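Local coordinates for protein galectin (Xenopus laevis, PDB 3WUC) that probably binds lactose and related beta-galactosides as a proto-type galectin of the skin, at residues Thr80-Leu92 with Ile100-Phe112. Residues are numbered along the deposited sequence; the frame is centred on the assembly and turned at random.
Sequences TAFPFKSGSETML and ITVHLPDGKEIPF
Pro105 wedges between strand 89-92 and the loop before it: its CD lies 3.4 Å from Met91 O on one flank and 3.9 Å from Pro83 CG on the other, while CG reaches Thr90 OG1. Where the two strands part, a water donates to both Met91 O (2.8 Å) and His103 O (2.9 Å), joining two acceptors that cannot bond to each other. Inward, Leu92 and Leu104 lie side by side and point the same way, CD2 to CD2, and Leu104 CD2 also meets the edge of the Phe84 ring near its plane. The Pro83 ring crosses the Asp106 carboxylate, Pro83 CG 3.6 Å from Asp106 OD2. With chi1 at 60°, Asp106 CG sits between its own N and carbonyl carbon, and OD1 accepts a nearly straight N-H...O bond (164°) from Lys108 N above the carboxylate plane, an Asx turn. Lys108 CD passes 3.5 Å from Ala81 CB; the chain then bends at chi4 (79°), bringing NZ above that plane to salt-bridge OD2. A malonate, probably from the crystallisation liquor, accepts a hydrogen bond from Phe82 N. Pro83 packs on Asp106 of a second subunit, and Asp106 on its Pro83. The type I turn Leu104-Gly107, joining strands 99-103 and 109-113, packs against 80-92 in the galectin beta-sandwich.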
loop_
_atom_site.group_PDB
_atom_site.type_symbol
_atom_site.label_atom_id
_atom_site.label_comp_id
_atom_site.label_asym_id
_atom_site.label_seq_id
_atom_site.Cartn_x
_atom_site.Cartn_y
_atom_site.Cartn_z
ATOM N N THR B 80 28.847 -0.219 -2.407
ATOM C CA THR B 80 29.155 1.125 -2.081
ATOM C C THR B 80 27.954 2.048 -2.292
ATOM O O THR B 80 27.946 3.115 -1.747
ATOM C CB THR B 80 30.301 1.679 -2.995
ATOM O OG1 THR B 80 29.982 1.506 -4.379
ATOM C CG2 THR B 80 31.489 0.916 -2.820
ATOM N N ALA B 81 26.955 1.619 -3.032
ATOM C CA ALA B 81 25.734 2.477 -3.210
ATOM C C ALA B 81 25.059 2.590 -1.829
ATOM O O ALA B 81 24.912 1.533 -1.141
ATOM C CB ALA B 81 24.726 1.872 -4.195
ATOM N N PHE B 82 24.691 3.805 -1.408
ATOM C CA PHE B 82 24.191 3.971 -0.020
ATOM C C PHE B 82 23.041 4.969 0.110
ATOM O O PHE B 82 23.194 6.042 0.663
ATOM C CB PHE B 82 25.305 4.271 0.934
ATOM C CG PHE B 82 24.919 4.055 2.363
ATOM C CD1 PHE B 82 25.048 2.766 2.870
ATOM C CD2 PHE B 82 24.565 5.057 3.182
ATOM C CE1 PHE B 82 24.736 2.537 4.190
ATOM C CE2 PHE B 82 24.245 4.848 4.530
ATOM C CZ PHE B 82 24.293 3.558 5.022
ATOM N N PRO B 83 21.873 4.553 -0.452
ATOM C CA PRO B 83 20.705 5.492 -0.487
ATOM C C PRO B 83 19.861 5.459 0.765
ATOM O O PRO B 83 18.705 5.094 0.726
ATOM C CB PRO B 83 19.925 5.014 -1.669
ATOM C CG PRO B 83 20.160 3.473 -1.623
ATOM C CD PRO B 83 21.625 3.359 -1.278
ATOM N N PHE B 84 20.468 5.857 1.903
ATOM C CA PHE B 84 19.812 5.813 3.186
ATOM C C PHE B 84 20.216 6.969 4.078
ATOM O O PHE B 84 21.309 7.486 3.956
ATOM C CB PHE B 84 20.222 4.508 4.025
ATOM C CG PHE B 84 20.075 3.249 3.272
ATOM C CD1 PHE B 84 18.799 2.689 3.073
ATOM C CD2 PHE B 84 21.151 2.643 2.619
ATOM C CE1 PHE B 84 18.691 1.560 2.342
ATOM C CE2 PHE B 84 21.040 1.501 1.848
ATOM C CZ PHE B 84 19.770 0.968 1.696
ATOM N N LYS B 85 19.310 7.357 4.930
ATOM C CA LYS B 85 19.527 8.390 5.949
ATOM C C LYS B 85 18.920 7.933 7.255
ATOM O O LYS B 85 17.699 7.581 7.339
ATOM C CB LYS B 85 18.931 9.708 5.494
ATOM C CG LYS B 85 19.332 10.870 6.392
ATOM C CD LYS B 85 18.531 12.149 6.029
ATOM C CE LYS B 85 18.716 13.252 7.078
ATOM N NZ LYS B 85 20.093 13.760 6.859
ATOM N N SER B 86 19.731 7.959 8.335
ATOM C CA SER B 86 19.188 7.523 9.575
ATOM C C SER B 86 18.049 8.454 10.045
ATOM O O SER B 86 18.065 9.693 9.784
ATOM C CB SER B 86 20.306 7.378 10.650
ATOM O OG SER B 86 20.794 8.660 10.958
ATOM N N GLY B 87 17.025 7.887 10.661
ATOM C CA GLY B 87 15.836 8.588 11.059
ATOM C C GLY B 87 14.777 8.752 9.984
ATOM O O GLY B 87 13.623 9.083 10.330
ATOM N N SER B 88 15.127 8.382 8.742
ATOM C CA SER B 88 14.181 8.457 7.644
ATOM C C SER B 88 13.544 7.103 7.282
ATOM O O SER B 88 14.035 6.004 7.639
ATOM C CB SER B 88 14.815 8.974 6.378
ATOM O OG SER B 88 15.259 10.326 6.549
ATOM N N GLU B 89 12.452 7.182 6.567
ATOM C CA GLU B 89 11.870 6.005 5.954
ATOM C C GLU B 89 12.736 5.463 4.834
ATOM O O GLU B 89 13.543 6.159 4.188
ATOM C CB GLU B 89 10.444 6.236 5.462
ATOM C CG GLU B 89 9.477 6.937 6.401
ATOM C CD GLU B 89 8.038 6.896 5.885
ATOM O OE1 GLU B 89 7.736 6.287 4.788
ATOM O OE2 GLU B 89 7.201 7.384 6.676
ATOM N N THR B 90 12.638 4.138 4.605
ATOM C CA THR B 90 13.309 3.497 3.555
ATOM C C THR B 90 12.477 2.310 3.088
ATOM O O THR B 90 11.502 1.938 3.739
ATOM C CB THR B 90 14.740 3.074 3.880
ATOM O OG1 THR B 90 15.418 2.677 2.711
ATOM C CG2 THR B 90 14.734 1.836 4.807
ATOM N N MET B 91 12.777 1.800 1.952
ATOM C CA MET B 91 12.091 0.628 1.363
ATOM C C MET B 91 13.129 -0.272 0.709
ATOM O O MET B 91 13.960 0.185 -0.061
ATOM C CB MET B 91 11.035 1.023 0.326
ATOM C CG MET B 91 10.334 -0.144 -0.242
ATOM S SD MET B 91 8.919 0.373 -1.246
ATOM C CE MET B 91 9.740 1.202 -2.550
ATOM N N LEU B 92 13.095 -1.586 1.031
ATOM C CA LEU B 92 13.915 -2.586 0.394
ATOM C C LEU B 92 13.027 -3.684 -0.147
ATOM O O LEU B 92 12.085 -4.093 0.558
ATOM C CB LEU B 92 14.947 -3.172 1.419
ATOM C CG LEU B 92 16.044 -2.191 1.923
ATOM C CD1 LEU B 92 16.783 -2.791 3.132
ATOM C CD2 LEU B 92 17.039 -2.027 0.807
ATOM N N ILE B 100 19.101 -14.185 -5.424
ATOM C CA ILE B 100 18.277 -13.126 -4.804
ATOM C C ILE B 100 18.639 -11.830 -5.444
ATOM O O ILE B 100 19.821 -11.576 -5.769
ATOM C CB ILE B 100 18.430 -13.140 -3.284
ATOM C CG1 ILE B 100 17.869 -14.478 -2.795
ATOM C CG2 ILE B 100 17.748 -11.929 -2.597
ATOM C CD1 ILE B 100 18.159 -14.771 -1.335
ATOM N N THR B 101 17.628 -10.976 -5.701
ATOM C CA THR B 101 17.880 -9.633 -6.107
ATOM C C THR B 101 17.438 -8.664 -4.975
ATOM O O THR B 101 16.253 -8.671 -4.628
ATOM C CB THR B 101 17.198 -9.236 -7.436
ATOM O OG1 THR B 101 17.643 -10.119 -8.505
ATOM C CG2 THR B 101 17.590 -7.830 -7.777
ATOM N N VAL B 102 18.354 -7.885 -4.436
ATOM C CA VAL B 102 18.053 -6.830 -3.452
ATOM C C VAL B 102 17.838 -5.515 -4.256
ATOM O O VAL B 102 18.806 -5.019 -4.879
ATOM C CB VAL B 102 19.118 -6.591 -2.386
ATOM C CG1 VAL B 102 18.665 -5.610 -1.356
ATOM C CG2 VAL B 102 19.565 -7.985 -1.800
ATOM N N HIS B 103 16.589 -5.047 -4.331
ATOM C CA HIS B 103 16.242 -3.769 -4.963
ATOM C C HIS B 103 16.396 -2.656 -3.969
ATOM O O HIS B 103 15.636 -2.516 -2.993
ATOM C CB HIS B 103 14.819 -3.753 -5.473
ATOM C CG HIS B 103 14.559 -4.707 -6.574
ATOM N ND1 HIS B 103 14.717 -4.362 -7.908
ATOM C CD2 HIS B 103 14.280 -6.035 -6.566
ATOM C CE1 HIS B 103 14.426 -5.404 -8.670
ATOM N NE2 HIS B 103 14.149 -6.430 -7.882
ATOM N N LEU B 104 17.386 -1.818 -4.173
ATOM C CA LEU B 104 17.616 -0.685 -3.381
ATOM C C LEU B 104 16.640 0.487 -3.774
ATOM O O LEU B 104 16.248 0.513 -4.975
ATOM C CB LEU B 104 19.070 -0.216 -3.538
ATOM C CG LEU B 104 20.207 -1.246 -3.243
ATOM C CD1 LEU B 104 21.523 -0.672 -3.444
ATOM C CD2 LEU B 104 20.010 -1.746 -1.803
ATOM N N PRO B 105 16.415 1.435 -2.849
ATOM C CA PRO B 105 15.364 2.470 -3.137
ATOM C C PRO B 105 15.844 3.497 -4.142
ATOM O O PRO B 105 14.973 4.243 -4.639
ATOM C CB PRO B 105 14.993 3.081 -1.780
ATOM C CG PRO B 105 16.230 2.778 -0.953
ATOM C CD PRO B 105 16.813 1.478 -1.439
ATOM N N ASP B 106 17.127 3.514 -4.491
ATOM C CA ASP B 106 17.617 4.405 -5.584
ATOM C C ASP B 106 17.480 3.756 -6.962
ATOM O O ASP B 106 18.068 4.276 -7.913
ATOM C CB ASP B 106 19.075 4.824 -5.308
ATOM C CG ASP B 106 20.048 3.621 -5.232
ATOM O OD1 ASP B 106 19.649 2.453 -5.516
ATOM O OD2 ASP B 106 21.279 3.916 -5.017
ATOM N N GLY B 107 16.801 2.598 -7.097
ATOM C CA GLY B 107 16.677 1.896 -8.329
ATOM C C GLY B 107 17.775 0.956 -8.727
ATOM O O GLY B 107 17.599 0.250 -9.713
ATOM N N LYS B 108 18.872 0.848 -7.927
ATOM C CA LYS B 108 19.896 -0.154 -8.147
ATOM C C LYS B 108 19.517 -1.490 -7.571
ATOM O O LYS B 108 18.675 -1.564 -6.702
ATOM C CB LYS B 108 21.183 0.304 -7.537
ATOM C CG LYS B 108 21.805 1.597 -8.126
ATOM C CD LYS B 108 23.021 1.975 -7.275
ATOM C CE LYS B 108 23.774 3.192 -7.798
ATOM N NZ LYS B 108 23.063 4.423 -7.407
ATOM N N GLU B 109 20.067 -2.524 -8.133
ATOM C CA GLU B 109 19.861 -3.877 -7.632
ATOM C C GLU B 109 21.199 -4.494 -7.283
ATOM O O GLU B 109 22.283 -4.195 -7.854
ATOM C CB GLU B 109 19.242 -4.726 -8.683
ATOM C CG GLU B 109 18.080 -4.177 -9.400
ATOM C CD GLU B 109 17.678 -5.105 -10.525
ATOM O OE1 GLU B 109 18.507 -5.957 -10.959
ATOM O OE2 GLU B 109 16.502 -4.994 -10.934
ATOM N N ILE B 110 21.161 -5.337 -6.277
ATOM C CA ILE B 110 22.338 -6.043 -5.831
ATOM C C ILE B 110 22.020 -7.527 -5.958
ATOM O O ILE B 110 21.143 -8.010 -5.264
ATOM C CB ILE B 110 22.614 -5.650 -4.393
ATOM C CG1 ILE B 110 22.597 -4.134 -4.314
ATOM C CG2 ILE B 110 23.953 -6.201 -3.895
ATOM C CD1 ILE B 110 23.630 -3.577 -5.246
ATOM N N PRO B 111 22.727 -8.270 -6.830
ATOM C CA PRO B 111 22.518 -9.756 -6.857
ATOM C C PRO B 111 23.161 -10.392 -5.636
ATOM O O PRO B 111 24.205 -9.927 -5.143
ATOM C CB PRO B 111 23.201 -10.212 -8.170
ATOM C CG PRO B 111 24.176 -9.110 -8.455
ATOM C CD PRO B 111 23.737 -7.803 -7.834
ATOM N N PHE B 112 22.544 -11.429 -5.117
ATOM C CA PHE B 112 23.132 -12.154 -4.024
ATOM C C PHE B 112 22.756 -13.605 -4.226
ATOM O O PHE B 112 21.621 -14.051 -3.968
ATOM C CB PHE B 112 22.677 -11.597 -2.626
ATOM C CG PHE B 112 23.523 -12.026 -1.502
ATOM C CD1 PHE B 112 24.890 -11.756 -1.409
ATOM C CD2 PHE B 112 22.986 -12.839 -0.515
ATOM C CE1 PHE B 112 25.697 -12.202 -0.378
ATOM C CE2 PHE B 112 23.754 -13.253 0.548
ATOM C CZ PHE B 112 25.135 -12.989 0.628
HETATM O O HOH W 1 13.552 -0.555 -2.749
#